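Local coordinates for protein separin (Saccharomyces cerevisiae, PDB 5U1T) that cleaves the SCC1 subunit of cohesin as a caspase-like cysteine protease at the onset of anaphase, so that chromosomes can segregate, at residues T105-A110 / N460-L465; K583-K588 / I625-C630; K592-A597 / K632-Y637; S1381-P1386 / S1563-V1568; P1491-G1496 / M1524-L1529. All blocks are in the same frame, centred on the assembly; numbering follows the deposited sequence.

The five contacts fall into three places along an elongated chain. Interaction 1 joins two loops of the helical part, about 40 Å between centres from interaction 2. Interactions 2 and 3 are neighbours, with centres about 12 Å apart, and both use helix 621-633. Their segments alternate along the chain. Interactions 4 and 5 lie in the protease part, with centres about 11 Å apart, and interaction 5 is nested in the loop that interaction 4 closes. V1564 packs on F1493 and L1526, and V1568 on L1526. Interaction 5 runs up to C1497, the catalytic cysteine by similarity. The centre of interaction 5 lies about 94 Å from that of interaction 1.

Interaction 1 (T105-A110 / N460-L465); sequences TNLFQA and NVYCML
Y462 and L107 bury the most surface here, and N460 completes the contact. The Y462 ring lies flat against the backbone of N106 and L107. L107 N sits 3.5 Å above the ring plane, over its centre, and N106 C lies over the same face nearer the rim. The opposite face takes CG1 of the ring's own neighbour V461. With its CG anti to the carbonyl carbon (chi1 -68°), Y462 reaches away from its 3-10 turn and into the other loop. Its OH comes within 3.2 Å of N106 N, but the angle is too poor for a hydrogen bond. L107 adds CB, 3.9 Å from Y462 CD2. Beyond it, CD1 of L107 rests on the amide of N460, 3.6 Å from N460 CG. That amide is tied to its own segment. N460 OD1 accepts Y462 N at 3.1 Å in an Asx turn, with the donor above the carbonyl plane. W124 meets the Y462 ring edge-to-face and also donates to Y462 O. T105 OG1 and N106 ND2 are turned back to L101 O and F102 O at the end of helix 91-103. Two loops some 350 residues apart in the chain are thus joined here. The join rests on a ring lying over peptide groups and on a leucine methyl, so it depends on fit and burial, without hydrogen bonds between the segments.

Interaction 2 (K583-K588 / I625-C630); sequences KLYINK and IELSLC
Y585 presents an edge of its ring to L627. L627 CD1 sits near the ring plane, 4.0 Å from Y585 CE2, and the two side chains meet at about a right angle. F607 of helix 602-617 also packs edge-to-face with this ring, and Y585 OH is hydrogen-bonded to E604. The other flat group is the carboxylate of E626. I586 CD1 lies 3.5 Å from E626 OE2, and I586 CG2 is also close to that oxygen. I586 is the centre of the contact. Its chain is extended past CG1 (chi2 -177°), which carries CD1 across to E626 and to L627 CB, 4.0 Å away. The other branch, CG2, reaches C630 SG at 4.2 Å. The short helical segments run roughly parallel, 32° apart, with axes 10.5 Å from each other at closest approach. This is neighbour packing between helices 578-590 and 621-633 of the helical domain. K583 NZ approaches E626 OE1 to 4.4 Å, which is beyond a salt bridge. The chemistry is therefore apolar at the buried side, with one glutamate at the more open rim. The lysine may steady its charge a little, while the aliphatic part of E626 extends the greasy surface.

Interaction 3 (K592-A597 / K632-Y637); sequences KSDEKA and KSKEKY
S593 and Y637 form the tight part of this contact. S593 OG lies 3.2 Å from Y637 CD1, and S593 O stands 3.9 Å above one ring face, toward the rim. With chi1 at -170°, S593 OG swings opposite its own backbone N and up to the ring. S593 CB meets the aliphatic chain of K634, with K634 CD 3.8 Å away. A bend at chi2 (-67°) lays the methylenes of K634 alongside the serine; its NZ makes a weak hydrogen bond to Q591 O. K634 also centres an inverse gamma turn and holds the N-cap position of the next short helix. At the far end of the ring, Y637 OH lies 3.7 Å from A597 CA. The solvent side is looser. D594 OD1 is 3.7 Å from Y637 CE1, with carboxylate and ring planes 62° apart. D594 OD2 stays 4.4 Å from K636 NZ, too far for a salt bridge. K636 NZ makes a weak hydrogen bond to Y637 OH. Replacing Y637 with an alanine would probably open a gap beside S593 and A597 and leave K636 NZ without its weakly bonded hydroxyl. The contact joins the short helix 593-596 to the junction of helices 621-633 and 635-638. Its exposed aspartate has two lysine ammonium groups nearby but not in contact, so charge attraction here is likely to be diffuse, and the ring and methylenes do most of the joining.

Interaction 4 (S1381-P1386 / S1563-V1568); sequences SITRVP and SVSYAV
S1381 and S1565 bring the two backbones closest, with CA atoms 5.0 Å apart. S1381 stands just before strand 1382-1385, and S1565 lies in the first turn of helix 1564-1571. S1563 caps that helix: its OG accepts Y1566 N at 3.3 Å with an angle of 160°. The strand leads away from the helix, so R1384 and the residues after it make no contact with it. Y1566 covers S1381. S1381 CB lies over one face of the tyrosine ring, 3.6 Å from its centroid and 17° off the ring normal, in a CH-pi contact. Y1566 places its CG anti to the carbonyl carbon (chi1 -70°), which brings the ring back over the serine. S1381 OG lies close to S1565 CB, but its hydrogen bond is to H1357 ND1. S1565 OG gives a weak hydrogen bond to I1382 O at 3.4 Å. T1383 CG2 packs on the same hydroxyl at 3.6 Å. T1383 OG1 is held by G1589 O and also pairs with H1357 NE2. H1357 thus links the hydroxyls of S1381 and T1383. V1564 and V1568, on another side of the helix, pack on I1587 of strand 1585-1589. The arrangement is a capped helix whose first turn packs against the beginning of a strand. It joins that helix to strand 1382-1385, which pairs in parallel with strand 1353-1362, in the protease part of separase, a member of the caspase-like clan.

Interaction 5 (P1491-G1496 / M1524-L1529); sequences PSFLLG and MVLGNL
G1496 O is gripped twice. N1528 ND2 donates to it at 2.9 Å and 164°, and S1499 OG is hydrogen-bonded to it as well. The oxygen lies near the plane of the N1528 amide, while ND2 stands well above the glycine's carbonyl plane. The two strands are neighbours in a parallel beta-alpha-beta crossover of the caspase-like protease fold, with helix 1513-1519 between them in the chain. S1492 N donates to M1524 O, and L1526 N donates to S1492 O, both at 2.9 Å. L1494 N to L1526 O is a weak third bond. L1494 and L1495 each centre an inverse gamma turn, and the chain then reaches C1497, the catalytic residue by similarity. A leucine in place of N1528 would probably leave G1496 O to S1499 OG alone and hold the turn before C1497 less firmly. L1494 CD1 meets V1525 CG2 on the sheet face covered by helix 1513-1519. The face bearing F1493 and L1526 is covered by helices 1534-1548 and 1564-1571. L1526 has its CG anti to the backbone N (chi1 -175°) and splits its methyls between two partners. CD2 touches L1495 CD2 at 3.6 Å, and CD1 lies at the edge of the F1493 ring, in its plane, 3.7 Å from F1493 CE1.

Interaction 1 (T105-A110 / N460-L465)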
# COMPACT_ATOMS: atom_id res chain seq x y z
N THR A 105 22.03 -47.77 -5.47
CA THR A 105 22.81 -46.72 -4.82
C THR A 105 23.59 -45.86 -5.82
O THR A 105 24.46 -45.09 -5.42
CB THR A 105 23.80 -47.32 -3.78
OG1 THR A 105 24.57 -48.38 -4.40
CG2 THR A 105 23.05 -47.89 -2.58
N ASN A 106 23.28 -46.01 -7.10
CA ASN A 106 24.03 -45.33 -8.16
C ASN A 106 23.12 -44.92 -9.32
O ASN A 106 22.14 -45.60 -9.61
CB ASN A 106 25.15 -46.23 -8.72
CG ASN A 106 26.21 -46.62 -7.69
OD1 ASN A 106 27.18 -45.89 -7.49
ND2 ASN A 106 26.03 -47.76 -7.03
N LEU A 107 23.46 -43.84 -10.02
CA LEU A 107 22.72 -43.51 -11.22
C LEU A 107 22.89 -44.63 -12.23
O LEU A 107 21.92 -45.23 -12.70
CB LEU A 107 23.19 -42.20 -11.84
CG LEU A 107 22.34 -41.87 -13.08
CD1 LEU A 107 20.86 -41.62 -12.74
CD2 LEU A 107 22.94 -40.75 -13.91
N PHE A 108 24.15 -44.89 -12.55
CA PHE A 108 24.54 -46.00 -13.43
C PHE A 108 23.99 -47.31 -12.92
O PHE A 108 23.78 -47.48 -11.73
CB PHE A 108 26.06 -46.06 -13.55
CG PHE A 108 26.70 -44.70 -13.64
CD1 PHE A 108 26.84 -44.07 -14.87
CD2 PHE A 108 27.10 -44.02 -12.50
CE1 PHE A 108 27.40 -42.81 -14.95
CE2 PHE A 108 27.67 -42.79 -12.59
CZ PHE A 108 27.82 -42.19 -13.82
N GLN A 109 23.72 -48.23 -13.85
CA GLN A 109 23.16 -49.52 -13.50
C GLN A 109 24.09 -50.61 -13.97
O GLN A 109 24.83 -50.43 -14.93
CB GLN A 109 21.77 -49.68 -14.11
CG GLN A 109 20.76 -48.70 -13.54
CD GLN A 109 20.47 -48.98 -12.08
OE1 GLN A 109 20.94 -48.26 -11.18
NE2 GLN A 109 19.69 -50.04 -11.83
N ALA A 110 24.08 -51.74 -13.28
CA ALA A 110 24.94 -52.85 -13.67
C ALA A 110 24.08 -54.07 -13.94
O ALA A 110 23.05 -54.27 -13.28
CB ALA A 110 25.97 -53.14 -12.58
N ASN A 460 17.04 -35.38 -11.51
CA ASN A 460 17.44 -36.72 -11.08
C ASN A 460 18.11 -36.64 -9.73
O ASN A 460 19.02 -35.84 -9.55
CB ASN A 460 18.38 -37.36 -12.14
CG ASN A 460 18.87 -38.75 -11.75
OD1 ASN A 460 19.91 -38.90 -11.10
ND2 ASN A 460 18.13 -39.78 -12.19
N VAL A 461 17.67 -37.46 -8.79
CA VAL A 461 18.15 -37.38 -7.41
C VAL A 461 19.67 -37.54 -7.21
O VAL A 461 20.21 -36.96 -6.26
CB VAL A 461 17.44 -38.41 -6.53
CG1 VAL A 461 17.92 -39.78 -6.82
CG2 VAL A 461 17.66 -38.11 -5.07
N TYR A 462 20.40 -38.28 -8.06
CA TYR A 462 21.83 -38.45 -7.81
C TYR A 462 22.54 -37.14 -8.13
O TYR A 462 23.70 -36.95 -7.78
CB TYR A 462 22.45 -39.64 -8.59
CG TYR A 462 21.94 -40.96 -8.08
CD1 TYR A 462 22.41 -41.50 -6.89
CD2 TYR A 462 20.94 -41.65 -8.76
CE1 TYR A 462 21.92 -42.70 -6.40
CE2 TYR A 462 20.44 -42.82 -8.28
CZ TYR A 462 20.94 -43.35 -7.10
OH TYR A 462 20.43 -44.55 -6.63
N CYS A 463 21.83 -36.23 -8.77
CA CYS A 463 22.35 -34.88 -8.95
C CYS A 463 22.49 -34.09 -7.63
O CYS A 463 23.22 -33.11 -7.58
CB CYS A 463 21.47 -34.10 -9.93
SG CYS A 463 21.80 -34.48 -11.67
N MET A 464 21.82 -34.54 -6.56
CA MET A 464 21.98 -33.92 -5.25
C MET A 464 23.38 -34.11 -4.66
O MET A 464 23.74 -33.41 -3.72
CB MET A 464 20.95 -34.46 -4.27
CG MET A 464 19.51 -34.35 -4.75
SD MET A 464 18.93 -32.67 -5.10
CE MET A 464 19.51 -31.89 -3.62
N LEU A 465 24.16 -35.05 -5.21
CA LEU A 465 25.51 -35.34 -4.74
C LEU A 465 25.62 -35.51 -3.23
O LEU A 465 26.59 -35.06 -2.63
CB LEU A 465 26.48 -34.25 -5.19
CG LEU A 465 26.82 -34.18 -6.68
CD1 LEU A 465 27.78 -33.03 -6.94
CD2 LEU A 465 27.43 -35.50 -7.20

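Interaction 2 (K583-K588 / I625-C630)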
# COMPACT_ATOMS: atom_id res chain seq x y z
N LYS A 583 8.19 -14.89 17.32
CA LYS A 583 9.03 -15.11 18.48
C LYS A 583 9.78 -16.41 18.34
O LYS A 583 10.97 -16.47 18.64
CB LYS A 583 8.19 -15.11 19.75
CG LYS A 583 8.29 -13.78 20.46
CD LYS A 583 7.00 -13.41 21.15
CE LYS A 583 7.05 -11.93 21.59
NZ LYS A 583 8.33 -11.58 22.34
N LEU A 584 9.07 -17.44 17.87
CA LEU A 584 9.68 -18.73 17.60
C LEU A 584 10.87 -18.61 16.67
O LEU A 584 11.94 -19.16 16.94
CB LEU A 584 8.66 -19.69 17.01
CG LEU A 584 7.99 -20.51 18.10
CD1 LEU A 584 6.76 -21.19 17.59
CD2 LEU A 584 9.01 -21.50 18.60
N TYR A 585 10.67 -17.87 15.59
CA TYR A 585 11.71 -17.69 14.60
C TYR A 585 12.91 -16.97 15.17
O TYR A 585 14.05 -17.34 14.88
CB TYR A 585 11.18 -16.94 13.39
CG TYR A 585 12.21 -16.71 12.31
CD1 TYR A 585 12.69 -17.75 11.54
CD2 TYR A 585 12.69 -15.43 12.06
CE1 TYR A 585 13.63 -17.53 10.56
CE2 TYR A 585 13.62 -15.20 11.09
CZ TYR A 585 14.10 -16.26 10.33
OH TYR A 585 15.04 -16.03 9.36
N ILE A 586 12.67 -15.96 16.00
CA ILE A 586 13.77 -15.20 16.58
C ILE A 586 14.56 -16.04 17.58
O ILE A 586 15.80 -16.02 17.57
CB ILE A 586 13.27 -13.91 17.29
CG1 ILE A 586 12.73 -12.91 16.26
CG2 ILE A 586 14.40 -13.25 18.10
CD1 ILE A 586 12.31 -11.60 16.89
N ASN A 587 13.89 -16.80 18.44
CA ASN A 587 14.59 -17.46 19.53
C ASN A 587 15.04 -18.89 19.29
O ASN A 587 15.98 -19.34 19.95
CB ASN A 587 13.74 -17.42 20.79
CG ASN A 587 13.66 -16.02 21.38
OD1 ASN A 587 12.62 -15.37 21.31
ND2 ASN A 587 14.78 -15.54 21.96
N LYS A 588 14.37 -19.60 18.38
CA LYS A 588 14.68 -21.01 18.16
C LYS A 588 15.19 -21.28 16.75
O LYS A 588 15.58 -22.39 16.44
CB LYS A 588 13.46 -21.88 18.44
CG LYS A 588 12.88 -21.70 19.81
CD LYS A 588 13.95 -21.74 20.86
CE LYS A 588 14.01 -23.09 21.55
NZ LYS A 588 12.63 -23.44 22.03
N ILE A 625 10.89 -4.39 15.16
CA ILE A 625 12.19 -3.85 15.56
C ILE A 625 13.10 -4.97 16.06
O ILE A 625 14.28 -5.04 15.70
CB ILE A 625 12.05 -2.74 16.66
CG1 ILE A 625 11.39 -1.50 16.04
CG2 ILE A 625 13.38 -2.32 17.22
CD1 ILE A 625 10.95 -0.46 17.04
N GLU A 626 12.55 -5.87 16.86
CA GLU A 626 13.37 -6.90 17.46
C GLU A 626 13.87 -7.91 16.41
O GLU A 626 15.05 -8.29 16.41
CB GLU A 626 12.58 -7.61 18.55
CG GLU A 626 13.35 -8.76 19.13
CD GLU A 626 12.46 -9.67 19.92
OE1 GLU A 626 11.30 -9.25 20.17
OE2 GLU A 626 12.92 -10.79 20.27
N LEU A 627 12.97 -8.30 15.52
CA LEU A 627 13.30 -9.13 14.37
C LEU A 627 14.38 -8.47 13.54
O LEU A 627 15.44 -9.07 13.32
CB LEU A 627 12.06 -9.40 13.51
CG LEU A 627 12.26 -10.21 12.23
CD1 LEU A 627 13.15 -11.44 12.46
CD2 LEU A 627 10.94 -10.65 11.70
N SER A 628 14.12 -7.25 13.06
CA SER A 628 15.06 -6.54 12.19
C SER A 628 16.44 -6.42 12.81
O SER A 628 17.45 -6.63 12.14
CB SER A 628 14.55 -5.15 11.85
OG SER A 628 13.70 -5.20 10.72
N LEU A 629 16.48 -6.05 14.09
CA LEU A 629 17.75 -5.89 14.77
C LEU A 629 18.45 -7.24 14.81
O LEU A 629 19.64 -7.34 14.52
CB LEU A 629 17.56 -5.34 16.19
CG LEU A 629 17.10 -3.89 16.39
CD1 LEU A 629 17.12 -3.55 17.86
CD2 LEU A 629 17.93 -2.90 15.58
N CYS A 630 17.70 -8.27 15.13
CA CYS A 630 18.27 -9.60 15.23
C CYS A 630 18.87 -10.08 13.89
O CYS A 630 19.97 -10.63 13.86
CB CYS A 630 17.22 -10.57 15.74
SG CYS A 630 17.89 -12.21 15.93

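Interaction 3 (K592-A597 / K632-Y637)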
# COMPACT_ATOMS: atom_id res chain seq x y z
N LYS A 592 19.93 -19.50 16.72
CA LYS A 592 20.81 -20.65 16.52
C LYS A 592 21.43 -20.59 15.13
O LYS A 592 21.72 -21.62 14.52
CB LYS A 592 20.04 -21.96 16.71
CG LYS A 592 19.03 -21.91 17.86
CD LYS A 592 19.13 -23.14 18.77
CE LYS A 592 18.53 -22.82 20.15
NZ LYS A 592 19.07 -21.53 20.70
N SER A 593 21.62 -19.37 14.65
CA SER A 593 22.27 -19.13 13.37
C SER A 593 23.64 -19.79 13.26
O SER A 593 23.94 -20.44 12.25
CB SER A 593 22.42 -17.62 13.16
OG SER A 593 22.83 -17.32 11.84
N ASP A 594 24.47 -19.64 14.29
CA ASP A 594 25.87 -20.10 14.23
C ASP A 594 26.06 -21.53 14.76
O ASP A 594 27.09 -22.14 14.51
CB ASP A 594 26.79 -19.15 15.02
CG ASP A 594 26.68 -17.70 14.56
OD1 ASP A 594 25.55 -17.24 14.23
OD2 ASP A 594 27.73 -17.01 14.54
N GLU A 595 25.09 -22.04 15.51
CA GLU A 595 24.96 -23.49 15.73
C GLU A 595 24.76 -24.18 14.37
O GLU A 595 25.52 -25.07 13.99
CB GLU A 595 23.75 -23.83 16.61
CG GLU A 595 23.92 -23.79 18.13
CD GLU A 595 22.57 -24.08 18.83
OE1 GLU A 595 22.18 -23.30 19.74
OE2 GLU A 595 21.91 -25.08 18.45
N LYS A 596 23.72 -23.76 13.66
CA LYS A 596 23.32 -24.43 12.43
C LYS A 596 24.41 -24.38 11.35
O LYS A 596 24.44 -25.24 10.46
CB LYS A 596 22.00 -23.83 11.90
CG LYS A 596 20.76 -24.30 12.65
CD LYS A 596 19.57 -24.48 11.71
CE LYS A 596 19.81 -25.58 10.64
NZ LYS A 596 19.65 -26.98 11.16
N ALA A 597 25.30 -23.38 11.45
CA ALA A 597 26.46 -23.21 10.55
C ALA A 597 26.19 -23.63 9.11
O ALA A 597 26.89 -24.49 8.56
CB ALA A 597 27.67 -23.98 11.10
N LYS A 632 19.96 -8.08 11.40
CA LYS A 632 21.14 -7.25 11.16
C LYS A 632 22.24 -7.64 12.11
O LYS A 632 23.37 -7.18 11.97
CB LYS A 632 20.81 -5.77 11.33
CG LYS A 632 19.69 -5.25 10.44
CD LYS A 632 19.11 -3.95 11.01
CE LYS A 632 20.22 -3.00 11.44
NZ LYS A 632 21.12 -2.61 10.31
N SER A 633 21.90 -8.47 13.09
CA SER A 633 22.89 -9.01 14.00
C SER A 633 23.54 -10.27 13.39
O SER A 633 24.76 -10.35 13.28
CB SER A 633 22.23 -9.31 15.34
OG SER A 633 23.06 -10.11 16.15
N LYS A 634 22.71 -11.23 12.97
CA LYS A 634 23.20 -12.45 12.33
C LYS A 634 23.56 -12.18 10.87
O LYS A 634 23.21 -12.95 9.97
CB LYS A 634 22.15 -13.56 12.41
CG LYS A 634 21.46 -13.72 13.74
CD LYS A 634 22.41 -14.20 14.79
CE LYS A 634 21.68 -14.54 16.08
NZ LYS A 634 22.62 -15.09 17.11
N GLU A 635 24.25 -11.07 10.64
CA GLU A 635 24.71 -10.65 9.32
C GLU A 635 25.62 -11.65 8.59
O GLU A 635 25.66 -11.68 7.35
CB GLU A 635 25.44 -9.32 9.49
CG GLU A 635 26.02 -8.73 8.25
CD GLU A 635 26.43 -7.31 8.51
OE1 GLU A 635 27.49 -7.09 9.17
OE2 GLU A 635 25.67 -6.40 8.08
N LYS A 636 26.36 -12.45 9.35
CA LYS A 636 27.22 -13.50 8.81
C LYS A 636 26.47 -14.41 7.83
O LYS A 636 27.07 -15.00 6.95
CB LYS A 636 27.81 -14.35 9.94
CG LYS A 636 28.81 -15.44 9.50
CD LYS A 636 29.39 -16.20 10.71
CE LYS A 636 30.29 -17.35 10.28
NZ LYS A 636 30.62 -18.26 11.42
N TYR A 637 25.16 -14.50 8.00
CA TYR A 637 24.34 -15.41 7.23
C TYR A 637 23.23 -14.72 6.47
O TYR A 637 22.71 -15.25 5.48
CB TYR A 637 23.73 -16.46 8.16
CG TYR A 637 24.77 -17.32 8.82
CD1 TYR A 637 25.38 -16.92 10.00
CD2 TYR A 637 25.17 -18.53 8.25
CE1 TYR A 637 26.35 -17.71 10.62
CE2 TYR A 637 26.13 -19.32 8.85
CZ TYR A 637 26.73 -18.90 10.03
OH TYR A 637 27.69 -19.68 10.64

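Interaction 4 (S1381-P1386 / S1563-V1568)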
# COMPACT_ATOMS: atom_id res chain seq x y z
N SER A 1381 -36.93 46.24 3.66
CA SER A 1381 -36.32 45.75 2.43
C SER A 1381 -35.04 45.01 2.74
O SER A 1381 -34.05 45.62 3.14
CB SER A 1381 -36.01 46.90 1.48
OG SER A 1381 -35.11 46.46 0.47
N ILE A 1382 -35.04 43.69 2.55
CA ILE A 1382 -33.90 42.88 2.94
C ILE A 1382 -33.50 41.84 1.89
O ILE A 1382 -34.36 41.14 1.34
CB ILE A 1382 -34.20 42.13 4.27
CG1 ILE A 1382 -34.46 43.12 5.41
CG2 ILE A 1382 -33.07 41.17 4.63
CD1 ILE A 1382 -34.89 42.45 6.68
N THR A 1383 -32.21 41.75 1.62
CA THR A 1383 -31.64 40.55 1.00
C THR A 1383 -30.61 39.95 1.94
O THR A 1383 -29.99 40.66 2.73
CB THR A 1383 -31.00 40.84 -0.37
OG1 THR A 1383 -30.11 41.96 -0.27
CG2 THR A 1383 -32.05 41.13 -1.40
N ARG A 1384 -30.43 38.63 1.84
CA ARG A 1384 -29.36 37.93 2.54
C ARG A 1384 -28.08 37.86 1.72
O ARG A 1384 -28.09 37.89 0.50
CB ARG A 1384 -29.79 36.51 2.88
CG ARG A 1384 -30.97 36.44 3.77
CD ARG A 1384 -31.02 35.09 4.38
NE ARG A 1384 -32.23 34.89 5.16
CZ ARG A 1384 -32.47 33.78 5.82
NH1 ARG A 1384 -31.59 32.79 5.81
NH2 ARG A 1384 -33.60 33.65 6.50
N VAL A 1385 -26.96 37.76 2.43
CA VAL A 1385 -25.67 37.57 1.77
C VAL A 1385 -24.85 36.60 2.62
O VAL A 1385 -25.01 36.56 3.83
CB VAL A 1385 -24.97 38.93 1.56
CG1 VAL A 1385 -23.52 38.84 1.89
CG2 VAL A 1385 -25.18 39.42 0.13
N PRO A 1386 -24.00 35.77 2.00
CA PRO A 1386 -23.25 34.83 2.85
C PRO A 1386 -21.96 35.40 3.47
O PRO A 1386 -21.46 34.79 4.41
CB PRO A 1386 -22.93 33.68 1.89
CG PRO A 1386 -22.95 34.29 0.53
CD PRO A 1386 -23.95 35.40 0.57
N SER A 1563 -39.23 46.86 -5.78
CA SER A 1563 -38.03 46.03 -5.77
C SER A 1563 -38.37 44.60 -5.35
O SER A 1563 -39.40 44.37 -4.73
CB SER A 1563 -37.00 46.62 -4.81
OG SER A 1563 -37.42 46.48 -3.46
N VAL A 1564 -37.50 43.65 -5.67
CA VAL A 1564 -37.73 42.25 -5.32
C VAL A 1564 -37.89 42.12 -3.80
O VAL A 1564 -38.59 41.24 -3.31
CB VAL A 1564 -36.59 41.30 -5.83
CG1 VAL A 1564 -35.36 41.35 -4.92
CG2 VAL A 1564 -37.07 39.87 -5.97
N SER A 1565 -37.25 43.02 -3.07
CA SER A 1565 -37.29 42.99 -1.61
C SER A 1565 -38.65 43.40 -1.06
O SER A 1565 -39.33 42.59 -0.43
CB SER A 1565 -36.21 43.89 -1.04
OG SER A 1565 -34.93 43.32 -1.26
N TYR A 1566 -39.02 44.65 -1.28
CA TYR A 1566 -40.33 45.13 -0.85
C TYR A 1566 -41.43 44.25 -1.44
O TYR A 1566 -42.41 43.94 -0.75
CB TYR A 1566 -40.56 46.60 -1.26
CG TYR A 1566 -39.72 47.64 -0.52
CD1 TYR A 1566 -39.90 47.89 0.85
CD2 TYR A 1566 -38.76 48.39 -1.18
CE1 TYR A 1566 -39.13 48.84 1.53
CE2 TYR A 1566 -37.99 49.34 -0.52
CZ TYR A 1566 -38.18 49.56 0.83
OH TYR A 1566 -37.40 50.51 1.46
N ALA A 1567 -41.26 43.82 -2.69
CA ALA A 1567 -42.28 43.01 -3.37
C ALA A 1567 -42.51 41.70 -2.65
O ALA A 1567 -43.63 41.21 -2.59
CB ALA A 1567 -41.89 42.75 -4.81
N VAL A 1568 -41.45 41.12 -2.10
CA VAL A 1568 -41.59 39.86 -1.39
C VAL A 1568 -42.30 40.06 -0.05
O VAL A 1568 -43.26 39.35 0.26
CB VAL A 1568 -40.22 39.19 -1.18
CG1 VAL A 1568 -40.32 38.12 -0.10
CG2 VAL A 1568 -39.73 38.59 -2.48

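Interaction 5 (P1491-G1496 / M1524-L1529)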
# COMPACT_ATOMS: atom_id res chain seq x y z
N PRO A 1491 -30.53 36.73 -12.71
CA PRO A 1491 -31.38 36.81 -11.52
C PRO A 1491 -32.43 35.70 -11.56
O PRO A 1491 -33.19 35.63 -12.51
CB PRO A 1491 -32.03 38.20 -11.64
CG PRO A 1491 -31.01 39.01 -12.37
CD PRO A 1491 -30.33 38.05 -13.34
N SER A 1492 -32.46 34.83 -10.56
CA SER A 1492 -33.32 33.66 -10.64
C SER A 1492 -34.45 33.64 -9.62
O SER A 1492 -34.24 33.88 -8.43
CB SER A 1492 -32.47 32.40 -10.50
OG SER A 1492 -31.42 32.41 -11.45
N PHE A 1493 -35.66 33.35 -10.09
CA PHE A 1493 -36.79 33.06 -9.22
C PHE A 1493 -36.97 31.54 -9.08
O PHE A 1493 -37.75 30.93 -9.80
CB PHE A 1493 -38.09 33.71 -9.76
CG PHE A 1493 -38.13 35.21 -9.64
CD1 PHE A 1493 -38.20 35.82 -8.41
CD2 PHE A 1493 -38.11 36.00 -10.76
CE1 PHE A 1493 -38.24 37.20 -8.30
CE2 PHE A 1493 -38.15 37.39 -10.65
CZ PHE A 1493 -38.21 37.99 -9.42
N LEU A 1494 -36.24 30.93 -8.15
CA LEU A 1494 -36.36 29.50 -7.89
C LEU A 1494 -37.62 29.18 -7.10
O LEU A 1494 -37.54 28.75 -5.95
CB LEU A 1494 -35.13 28.99 -7.12
CG LEU A 1494 -33.92 28.43 -7.86
CD1 LEU A 1494 -33.30 29.47 -8.75
CD2 LEU A 1494 -32.88 27.90 -6.89
N LEU A 1495 -38.79 29.40 -7.69
CA LEU A 1495 -40.05 29.28 -6.93
C LEU A 1495 -40.52 27.82 -6.78
O LEU A 1495 -41.61 27.47 -7.24
CB LEU A 1495 -41.15 30.10 -7.60
CG LEU A 1495 -40.76 31.45 -8.19
CD1 LEU A 1495 -41.94 32.13 -8.92
CD2 LEU A 1495 -40.21 32.35 -7.11
N GLY A 1496 -39.73 26.98 -6.12
CA GLY A 1496 -40.12 25.60 -5.89
C GLY A 1496 -39.84 25.09 -4.48
O GLY A 1496 -39.11 25.73 -3.72
N MET A 1524 -28.75 37.82 -7.81
CA MET A 1524 -30.00 37.82 -7.04
C MET A 1524 -30.70 36.49 -7.26
O MET A 1524 -31.12 36.20 -8.36
CB MET A 1524 -30.93 38.98 -7.46
CG MET A 1524 -32.16 39.21 -6.56
SD MET A 1524 -33.45 37.94 -6.47
CE MET A 1524 -33.87 37.75 -8.19
N VAL A 1525 -30.82 35.70 -6.21
CA VAL A 1525 -31.48 34.41 -6.33
C VAL A 1525 -32.50 34.26 -5.21
O VAL A 1525 -32.22 34.55 -4.05
CB VAL A 1525 -30.48 33.24 -6.31
CG1 VAL A 1525 -29.58 33.32 -5.09
CG2 VAL A 1525 -31.23 31.92 -6.36
N LEU A 1526 -33.69 33.83 -5.59
CA LEU A 1526 -34.81 33.76 -4.67
C LEU A 1526 -35.36 32.34 -4.59
O LEU A 1526 -35.74 31.77 -5.61
CB LEU A 1526 -35.89 34.75 -5.12
CG LEU A 1526 -37.15 35.02 -4.30
CD1 LEU A 1526 -37.77 36.38 -4.71
CD2 LEU A 1526 -38.18 33.89 -4.50
N GLY A 1527 -35.39 31.76 -3.39
CA GLY A 1527 -35.90 30.41 -3.21
C GLY A 1527 -36.68 30.23 -1.93
O GLY A 1527 -36.93 31.19 -1.22
N ASN A 1528 -37.08 29.00 -1.64
CA ASN A 1528 -37.80 28.67 -0.41
C ASN A 1528 -36.95 27.88 0.54
O ASN A 1528 -36.22 27.01 0.12
CB ASN A 1528 -39.07 27.88 -0.69
CG ASN A 1528 -40.07 28.65 -1.50
OD1 ASN A 1528 -40.47 29.76 -1.13
ND2 ASN A 1528 -40.48 28.07 -2.64
N LEU A 1529 -37.10 28.15 1.82
CA LEU A 1529 -36.29 27.51 2.86
C LEU A 1529 -36.72 26.08 3.14
O LEU A 1529 -35.95 25.31 3.69
CB LEU A 1529 -36.37 28.32 4.15
CG LEU A 1529 -35.73 29.70 4.16
CD1 LEU A 1529 -36.17 30.39 5.43
CD2 LEU A 1529 -34.22 29.63 4.07